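PDB 7CPO: MHC class I antigen from Anolis carolinensis, which probably presents short peptides to T cells as the heavy chain of a class I histocompatibility complex, paired with beta2-microglobulin. Local coordinates for residues A[189-193]-A[203-207]; A[216-220]-A[245-249]. One frame throughout, in Å; residues are numbered along the deposited sequence. Where two conformers were deposited one is given.

Both contacts lie in the membrane-proximal immunoglobulin C1-set domain, away from the two long helices of the peptide-binding part. Their centres are about 8 Å apart. Contact 1 comes first along the chain and closes before contact 2 opens. Contact 1 is a hairpin pairing inside one sheet of the sandwich; contact 2 crosses from that sheet to the other. Strands 201-210 and 243-251 are neighbours in the sheet. C205 N lies 2.8 Å from R247 O and L203 N 2.8 Å from V249 O, both probable hydrogen bonds. W219 joins the two, since it packs on L203 and C205. Together they form part of the domain core and of the sheet face that beta2-microglobulin meets.

Contact 1: residues A[189-193]-A[203-207]; sequences VKVTR and LICRV
Strands 189-193 and 203-207 pair as the two arms of an antiparallel beta hairpin at the edge of a four-stranded sheet in the immunoglobulin C1-set domain. Their axes come within 4.7 Å. Four backbone hydrogen bonds join them. K190 and R206 bond in both directions at 2.8 Å (K190 N to R206 O, R206 N to K190 O), and T192 and I204 at 2.9 Å (T192 N to I204 O, I204 N to T192 O).

V189, V191, R193, L203, C205 and V207 turn to one face. With chi1 at -172°, V189 CG1 swings to the side of its carbonyl carbon and lies 3.6 Å from C205 SG. Its other methyl, CG2, lies alongside V207 CG1 at 4.1 Å. C205 SG is also bonded to C261 SG, the disulfide that ties this sheet to the opposite one. At the far end of the pairing L203 CD2 lies across the aliphatic part of R193, 3.9 Å from R193 CG. The guanidinium of R193 goes on to salt bridges with D196 and E201.

The other face carries K190, T192, I204 and R206. T192 OG1 sits 3.5 Å from I204 CB and is hydrogen-bonded to Q97 of the beta2-microglobulin chain. R206 NH2 is hydrogen-bonded to F11 O of the beta2-microglobulin chain. The face with C205 is thus mostly apolar and packs inward. On the other, T192 and R206 give polar groups to beta2-microglobulin, with apolar I204 beside T192.

Contact 2: residues A[216-220]-A[245-249]; sequences DIDWT and TWRSV
Strand 216-220 of one sheet packs face to face on strand 245-249 of the other in the immunoglobulin sandwich. W219 and V249 are buried, while the D218-R247 side is more open. The strands run nearly parallel, 17° apart, with axes 7.5 Å from each other. W219 carries much of the contact. Its NE1 donates to R247 O at 2.8 Å, with the acceptor close to the indole plane and a nearly straight N-H...O angle of 166°. The indole N-H comes in from above the carbonyl plane. R247 O probably also accepts from C205 N, so two donors grip it: the sheet neighbour and the indole. V249 chi1 of 58° sets CG1 between its backbone N and carbonyl carbon. From there CG1 rests over one indole face, 3.6 Å from the centroid of the five-membered ring, as a CH-pi contact.

R247 runs extended from CG to NE and passes I217 in the opposite direction. I217 O lies 3.3 Å above the guanidinium plane, toward its rim, and is not a hydrogen-bond partner of R247 NE. R247 NH2 and D218 OD2 form a loose salt bridge of 3.5 Å, by charge alone. A water accepts from R247 NE and W219 N and donates to D218 OD2. At the other end I217 CD1 meets T245 CG2 tip to tip at 3.5 Å.

Neighbouring strands flank the contact. W219 packs on C205 and C261, the familiar tryptophan-on-disulfide core of immunoglobulin domains. V230 of strand 230-237 touches R247 and V249.

Contact 1: residues A[189-193]-A[203-207]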
loop_
_atom_site.group_PDB
_atom_site.type_symbol
_atom_site.label_atom_id
_atom_site.label_comp_id
_atom_site.label_asym_id
_atom_site.label_seq_id
_atom_site.Cartn_x
_atom_site.Cartn_y
_atom_site.Cartn_z
ATOM N N VAL A 189 -21.666 -1.832 -7.654
ATOM C CA VAL A 189 -22.258 -0.811 -6.787
ATOM C C VAL A 189 -23.554 -1.335 -6.184
ATOM O O VAL A 189 -24.482 -1.707 -6.913
ATOM C CB VAL A 189 -22.543 0.487 -7.555
ATOM C CG1 VAL A 189 -22.971 1.596 -6.582
ATOM C CG2 VAL A 189 -21.345 0.895 -8.393
ATOM N N LYS A 190 -23.640 -1.314 -4.863
ATOM C CA LYS A 190 -24.812 -1.799 -4.152
ATOM C C LYS A 190 -25.190 -0.782 -3.084
ATOM O O LYS A 190 -24.344 -0.368 -2.292
ATOM C CB LYS A 190 -24.527 -3.179 -3.535
ATOM C CG LYS A 190 -25.572 -3.694 -2.575
ATOM C CD LYS A 190 -26.116 -5.002 -3.094
ATOM C CE LYS A 190 -27.048 -5.681 -2.109
ATOM N NZ LYS A 190 -26.303 -6.171 -0.940
ATOM N N VAL A 191 -26.446 -0.364 -3.071
ATOM C CA VAL A 191 -26.947 0.579 -2.073
ATOM C C VAL A 191 -27.766 -0.189 -1.051
ATOM O O VAL A 191 -28.706 -0.903 -1.411
ATOM C CB VAL A 191 -27.799 1.699 -2.704
ATOM C CG1 VAL A 191 -28.199 2.703 -1.634
ATOM C CG2 VAL A 191 -27.058 2.393 -3.830
ATOM N N THR A 192 -27.425 -0.033 0.220
ATOM C CA THR A 192 -28.243 -0.537 1.304
ATOM C C THR A 192 -28.744 0.620 2.178
ATOM O O THR A 192 -28.350 1.781 2.019
ATOM C CB THR A 192 -27.459 -1.556 2.135
ATOM O OG1 THR A 192 -26.235 -0.958 2.577
ATOM C CG2 THR A 192 -27.162 -2.814 1.307
ATOM N N ARG A 193 -29.628 0.277 3.116
ATOM C CA ARG A 193 -30.340 1.225 3.963
ATOM C C ARG A 193 -30.359 0.649 5.368
ATOM O O ARG A 193 -30.746 -0.508 5.537
ATOM C CB ARG A 193 -31.765 1.432 3.433
ATOM C CG ARG A 193 -32.666 2.270 4.304
ATOM C CD ARG A 193 -34.114 2.071 3.878
ATOM N NE ARG A 193 -34.613 0.775 4.318
ATOM C CZ ARG A 193 -35.076 0.533 5.539
ATOM N NH1 ARG A 193 -35.122 1.505 6.440
ATOM N NH2 ARG A 193 -35.505 -0.682 5.855
ATOM N N LEU A 203 -27.958 5.795 4.283
ATOM C CA LEU A 203 -27.857 5.091 3.011
ATOM C C LEU A 203 -26.389 4.774 2.730
ATOM O O LEU A 203 -25.555 5.687 2.653
ATOM C CB LEU A 203 -28.464 5.926 1.882
ATOM C CG LEU A 203 -29.966 6.264 1.949
ATOM C CD1 LEU A 203 -30.466 6.876 0.633
ATOM C CD2 LEU A 203 -30.801 5.047 2.333
ATOM N N ILE A 204 -26.071 3.488 2.576
ATOM C CA ILE A 204 -24.694 3.044 2.362
ATOM C C ILE A 204 -24.505 2.638 0.906
ATOM O O ILE A 204 -25.280 1.841 0.365
ATOM C CB ILE A 204 -24.320 1.887 3.295
ATOM C CG1 ILE A 204 -24.467 2.323 4.749
ATOM C CG2 ILE A 204 -22.898 1.415 3.007
ATOM C CD1 ILE A 204 -24.297 1.190 5.715
ATOM N N CYS A 205 -23.473 3.175 0.274
ATOM C CA CYS A 205 -23.108 2.788 -1.085
ATOM C C CYS A 205 -21.818 1.966 -1.039
ATOM O O CYS A 205 -20.742 2.513 -0.769
ATOM C CB CYS A 205 -22.954 4.025 -1.961
ATOM S SG CYS A 205 -22.606 3.594 -3.641
ATOM N N ARG A 206 -21.927 0.652 -1.275
ATOM C CA ARG A 206 -20.769 -0.238 -1.353
ATOM C C ARG A 206 -20.329 -0.346 -2.805
ATOM O O ARG A 206 -21.144 -0.641 -3.689
ATOM C CB ARG A 206 -21.070 -1.638 -0.810
ATOM C CG ARG A 206 -20.136 -2.727 -1.422
ATOM C CD ARG A 206 -20.701 -4.177 -1.432
ATOM N NE ARG A 206 -20.140 -4.939 -0.325
ATOM C CZ ARG A 206 -19.080 -5.735 -0.406
ATOM N NH1 ARG A 206 -18.447 -5.924 -1.557
ATOM N NH2 ARG A 206 -18.658 -6.351 0.682
ATOM N N VAL A 207 -19.046 -0.097 -3.050
ATOM C CA VAL A 207 -18.482 -0.080 -4.397
ATOM C C VAL A 207 -17.233 -0.938 -4.363
ATOM O O VAL A 207 -16.256 -0.588 -3.690
ATOM C CB VAL A 207 -18.163 1.339 -4.884
ATOM C CG1 VAL A 207 -17.801 1.321 -6.365
ATOM C CG2 VAL A 207 -19.367 2.238 -4.648
#

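Contact 2: residues A[216-220]-A[245-249]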
loop_
_atom_site.group_PDB
_atom_site.type_symbol
_atom_site.label_atom_id
_atom_site.label_comp_id
_atom_site.label_asym_id
_atom_site.label_seq_id
_atom_site.Cartn_x
_atom_site.Cartn_y
_atom_site.Cartn_z
ATOM N N ASP A 216 -14.319 7.929 -8.685
ATOM C CA ASP A 216 -15.049 9.088 -8.183
ATOM C C ASP A 216 -16.424 8.612 -7.733
ATOM O O ASP A 216 -17.250 8.201 -8.555
ATOM C CB ASP A 216 -15.158 10.195 -9.239
ATOM C CG ASP A 216 -15.245 11.607 -8.618
ATOM O OD1 ASP A 216 -15.321 11.737 -7.362
ATOM O OD2 ASP A 216 -15.239 12.591 -9.397
ATOM N N ILE A 217 -16.652 8.651 -6.428
ATOM C CA ILE A 217 -17.903 8.245 -5.814
ATOM C C ILE A 217 -18.445 9.427 -5.037
ATOM O O ILE A 217 -17.750 9.980 -4.175
ATOM C CB ILE A 217 -17.713 7.045 -4.877
ATOM C CG1 ILE A 217 -16.925 5.941 -5.587
ATOM C CG2 ILE A 217 -19.074 6.574 -4.331
ATOM C CD1 ILE A 217 -16.520 4.828 -4.662
ATOM N N ASP A 218 -19.683 9.803 -5.330
ATOM C CA ASP A 218 -20.348 10.868 -4.597
ATOM C C ASP A 218 -21.822 10.528 -4.442
ATOM O O ASP A 218 -22.457 10.008 -5.364
ATOM C CB ASP A 218 -20.202 12.234 -5.298
ATOM C CG ASP A 218 -18.877 12.926 -4.986
ATOM O OD1 ASP A 218 -17.994 12.994 -5.879
ATOM O OD2 ASP A 218 -18.716 13.405 -3.839
ATOM N N TRP A 219 -22.354 10.814 -3.265
ATOM C CA TRP A 219 -23.796 10.869 -3.094
ATOM C C TRP A 219 -24.345 12.164 -3.698
ATOM O O TRP A 219 -23.810 13.255 -3.471
ATOM C CB TRP A 219 -24.150 10.767 -1.617
ATOM C CG TRP A 219 -24.244 9.368 -1.163
ATOM C CD1 TRP A 219 -23.326 8.676 -0.424
ATOM C CD2 TRP A 219 -25.320 8.467 -1.423
ATOM N NE1 TRP A 219 -23.769 7.402 -0.206
ATOM C CE2 TRP A 219 -24.990 7.242 -0.810
ATOM C CE3 TRP A 219 -26.536 8.578 -2.110
ATOM C CZ2 TRP A 219 -25.833 6.131 -0.864
ATOM C CZ3 TRP A 219 -27.372 7.479 -2.166
ATOM C CH2 TRP A 219 -27.019 6.270 -1.543
ATOM N N THR A 220 -25.402 12.038 -4.486
ATOM C CA THR A 220 -26.070 13.203 -5.028
ATOM C C THR A 220 -27.427 13.401 -4.359
ATOM O O THR A 220 -27.997 12.492 -3.751
ATOM C CB THR A 220 -26.206 13.094 -6.548
ATOM O OG1 THR A 220 -26.792 11.838 -6.896
ATOM C CG2 THR A 220 -24.852 13.183 -7.184
ATOM N N THR A 245 -14.475 0.078 -1.438
ATOM C CA THR A 245 -14.722 1.199 -0.534
ATOM C C THR A 245 -16.229 1.382 -0.355
ATOM O O THR A 245 -17.040 0.696 -0.988
ATOM C CB THR A 245 -14.069 2.485 -1.046
ATOM O OG1 THR A 245 -14.131 3.486 -0.027
ATOM C CG2 THR A 245 -14.773 2.977 -2.266
ATOM N N TRP A 246 -16.601 2.329 0.513
ATOM C CA TRP A 246 -18.001 2.682 0.722
ATOM C C TRP A 246 -18.143 4.178 0.985
ATOM O O TRP A 246 -17.193 4.867 1.364
ATOM C CB TRP A 246 -18.629 1.897 1.878
ATOM C CG TRP A 246 -17.981 2.132 3.196
ATOM C CD1 TRP A 246 -17.030 1.348 3.796
ATOM C CD2 TRP A 246 -18.240 3.207 4.101
ATOM N NE1 TRP A 246 -16.673 1.880 5.014
ATOM C CE2 TRP A 246 -17.401 3.021 5.223
ATOM C CE3 TRP A 246 -19.096 4.314 4.073
ATOM C CZ2 TRP A 246 -17.395 3.902 6.304
ATOM C CZ3 TRP A 246 -19.083 5.195 5.148
ATOM C CH2 TRP A 246 -18.240 4.979 6.247
ATOM N N ARG A 247 -19.365 4.665 0.784
ATOM C CA ARG A 247 -19.728 6.047 1.050
ATOM C C ARG A 247 -21.162 6.094 1.553
ATOM O O ARG A 247 -22.049 5.468 0.962
ATOM C CB ARG A 247 -19.592 6.901 -0.202
ATOM C CG ARG A 247 -19.455 8.368 0.087
ATOM C CD ARG A 247 -19.254 9.091 -1.220
ATOM N NE ARG A 247 -19.047 10.528 -1.039
ATOM C CZ ARG A 247 -17.881 11.096 -0.741
ATOM N NH1 ARG A 247 -16.797 10.347 -0.587
ATOM N NH2 ARG A 247 -17.799 12.419 -0.622
ATOM N N SER A 248 -21.383 6.859 2.622
ATOM C CA SER A 248 -22.654 6.912 3.327
ATOM C C SER A 248 -23.169 8.342 3.419
ATOM O O SER A 248 -22.416 9.314 3.320
ATOM C CB SER A 248 -22.532 6.336 4.736
ATOM O OG SER A 248 -21.702 7.169 5.522
ATOM N N VAL A 249 -24.481 8.446 3.607
ATOM C CA VAL A 249 -25.161 9.715 3.844
ATOM C C VAL A 249 -26.320 9.454 4.801
ATOM O O VAL A 249 -26.960 8.399 4.751
ATOM C CB VAL A 249 -25.632 10.360 2.519
ATOM C CG1 VAL A 249 -26.555 9.417 1.756
ATOM C CG2 VAL A 249 -26.307 11.711 2.779
HETATM O O HOH W 1 -20.833 12.824 -1.638
#